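Local coordinates for protein endonuclease Bse634IR (Geobacillus stearothermophilus, PDB 3V1Z) that acts as a type IIF restriction endonuclease, probably cutting DNA with the help of metal ions at a degenerate recognition sequence, at residues D98-K103 with K153-S158. The protein carries 1 engineered substitution. Residues are numbered along the deposited sequence; the frame is centred on the assembly and turned at random.
Sequences DYLIIK and KDLIKS
Leu100 and Ile156 run alongside each other, pointing opposite ways, where the chain leaving strand 147-151 passes the start of strand 99-103. The two strands are antiparallel neighbours at one border of the central mixed sheet of this PD-(D/E)XK nuclease fold, and Lys153 to Leu155 form a short 3-10 segment, with Ile156 just beyond it.

Ile156 is the side chain to follow. Its CB starts toward the strand, and CG1 stands anti to the carbonyl carbon (chi1 -76°), which sends the longer branch inward. Ile156 CG1 meets Tyr99 O at 3.8 Å and lies 4.0 Å from Leu100 CD2. At the tip, Ile156 CD1 settles on the backbone, 3.6 Å from Asp98 C, and also touches Leu100 CG at 3.9 Å. Tyr99 O itself accepts a hydrogen bond from Arg91 of helix 68-93, a residue that Ile156 also touches.

Leu100 divides its methyls between two partners: while CD2 lies along Ile156, Leu100 CD1 reaches Leu155 CB at 3.9 Å, the two leucine side chains lying roughly perpendicular. With Leu100 cut back to an alanine, Leu155 CB and the CG1-CD1 arm of Ile156 would probably lose the methyls they pack on, leaving that arm freer to turn.

Nearer the start of the 3-10 segment the contact is aliphatic even between charged residues. The Asp98 carboxylate leads away to a salt bridge with Arg151, and the extended Lys153 chain carries NZ 6.8 Å from Asp98 OD2, leaving Asp98 CB against Lys153 CA at 3.7 Å.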
loop_
_atom_site.group_PDB
_atom_site.type_symbol
_atom_site.label_atom_id
_atom_site.label_comp_id
_atom_site.label_asym_id
_atom_site.label_seq_id
_atom_site.Cartn_x
_atom_site.Cartn_y
_atom_site.Cartn_z
ATOM N N ASP A 98 6.403 3.403 33.390
ATOM C CA ASP A 98 7.457 2.813 32.576
ATOM C C ASP A 98 7.083 2.620 31.095
ATOM O O ASP A 98 7.806 1.948 30.357
ATOM C CB ASP A 98 7.912 1.490 33.194
ATOM C CG ASP A 98 6.775 0.498 33.363
ATOM O OD1 ASP A 98 5.595 0.904 33.262
ATOM O OD2 ASP A 98 7.063 -0.693 33.609
ATOM N N TYR A 99 5.966 3.209 30.671
ATOM C CA TYR A 99 5.549 3.174 29.265
ATOM C C TYR A 99 5.499 4.561 28.626
ATOM O O TYR A 99 5.187 5.558 29.275
ATOM C CB TYR A 99 4.178 2.506 29.102
ATOM C CG TYR A 99 4.177 1.003 29.242
ATOM C CD1 TYR A 99 4.205 0.174 28.120
ATOM C CD2 TYR A 99 4.124 0.408 30.495
ATOM C CE1 TYR A 99 4.204 -1.214 28.253
ATOM C CE2 TYR A 99 4.111 -0.969 30.638
ATOM C CZ TYR A 99 4.152 -1.772 29.520
ATOM O OH TYR A 99 4.138 -3.133 29.690
ATOM N N LEU A 100 5.820 4.606 27.340
ATOM C CA LEU A 100 5.583 5.791 26.526
ATOM C C LEU A 100 4.848 5.359 25.276
ATOM O O LEU A 100 5.163 4.319 24.699
ATOM C CB LEU A 100 6.894 6.485 26.154
ATOM C CG LEU A 100 7.649 7.254 27.247
ATOM C CD1 LEU A 100 8.986 7.757 26.718
ATOM C CD2 LEU A 100 6.813 8.408 27.800
ATOM N N ILE A 101 3.855 6.148 24.875
ATOM C CA ILE A 101 3.195 5.956 23.584
ATOM C C ILE A 101 3.470 7.192 22.731
ATOM O O ILE A 101 3.053 8.299 23.079
ATOM C CB ILE A 101 1.677 5.693 23.713
ATOM C CG1 ILE A 101 1.401 4.514 24.647
ATOM C CG2 ILE A 101 1.063 5.402 22.342
ATOM C CD1 ILE A 101 0.813 4.895 25.972
ATOM N N ILE A 102 4.176 6.988 21.620
ATOM C CA ILE A 102 4.779 8.087 20.862
ATOM C C ILE A 102 4.332 8.089 19.402
ATOM O O ILE A 102 4.506 7.099 18.698
ATOM C CB ILE A 102 6.338 8.022 20.925
ATOM C CG1 ILE A 102 6.827 8.040 22.381
ATOM C CG2 ILE A 102 6.975 9.165 20.117
ATOM C CD1 ILE A 102 8.204 7.470 22.589
ATOM N N LYS A 103 3.747 9.204 18.966
ATOM C CA LYS A 103 3.453 9.445 17.549
ATOM C C LYS A 103 4.737 9.839 16.815
ATOM O O LYS A 103 5.327 10.899 17.071
ATOM C CB LYS A 103 2.346 10.506 17.401
ATOM C CG LYS A 103 2.181 11.183 16.017
ATOM C CD LYS A 103 2.059 10.208 14.854
ATOM C CE LYS A 103 1.917 10.934 13.514
ATOM N NZ LYS A 103 2.935 12.007 13.268
ATOM N N LYS A 153 11.570 2.251 31.979
ATOM C CA LYS A 153 11.254 3.119 33.117
ATOM C C LYS A 153 12.036 4.437 33.164
ATOM O O LYS A 153 11.475 5.479 33.521
ATOM C CB LYS A 153 11.417 2.359 34.438
ATOM C CG LYS A 153 10.736 3.039 35.629
ATOM C CD LYS A 153 10.743 2.155 36.867
ATOM C CE LYS A 153 9.971 2.798 38.009
ATOM N NZ LYS A 153 9.854 1.885 39.189
ATOM N N ASP A 154 13.317 4.392 32.804
ATOM C CA ASP A 154 14.192 5.562 32.939
ATOM C C ASP A 154 13.995 6.649 31.871
ATOM O O ASP A 154 14.661 7.685 31.895
ATOM C CB ASP A 154 15.666 5.133 33.032
ATOM C CG ASP A 154 16.209 4.565 31.724
ATOM O OD1 ASP A 154 17.360 4.083 31.735
ATOM O OD2 ASP A 154 15.510 4.603 30.691
ATOM N N LEU A 155 13.081 6.411 30.938
ATOM C CA LEU A 155 12.755 7.403 29.911
ATOM C C LEU A 155 11.704 8.399 30.392
ATOM O O LEU A 155 11.642 9.529 29.903
ATOM C CB LEU A 155 12.273 6.717 28.635
ATOM C CG LEU A 155 13.294 5.874 27.870
ATOM C CD1 LEU A 155 12.640 5.241 26.663
ATOM C CD2 LEU A 155 14.497 6.703 27.455
ATOM N N ILE A 156 10.893 7.971 31.356
ATOM C CA ILE A 156 9.765 8.763 31.835
ATOM C C ILE A 156 10.210 9.887 32.774
ATOM O O ILE A 156 10.827 9.644 33.817
ATOM C CB ILE A 156 8.666 7.862 32.487
ATOM C CG1 ILE A 156 7.847 7.140 31.409
ATOM C CG2 ILE A 156 7.717 8.673 33.377
ATOM C CD1 ILE A 156 8.522 5.937 30.799
ATOM N N LYS A 157 9.917 11.117 32.361
ATOM C CA LYS A 157 10.118 12.290 33.202
ATOM C C LYS A 157 8.773 12.855 33.656
ATOM O O LYS A 157 7.737 12.565 33.047
ATOM C CB LYS A 157 10.992 13.342 32.503
ATOM C CG LYS A 157 10.519 13.825 31.141
ATOM C CD LYS A 157 11.445 14.924 30.646
ATOM C CE LYS A 157 11.064 15.441 29.271
ATOM N NZ LYS A 157 12.108 16.384 28.756
ATOM N N SER A 158 8.792 13.642 34.734
ATOM C CA SER A 158 7.560 14.093 35.394
ATOM C C SER A 158 6.705 15.036 34.545
ATOM O O SER A 158 5.500 15.166 34.777
ATOM C CB SER A 158 7.851 14.699 36.778
ATOM O OG SER A 158 8.853 15.699 36.721
#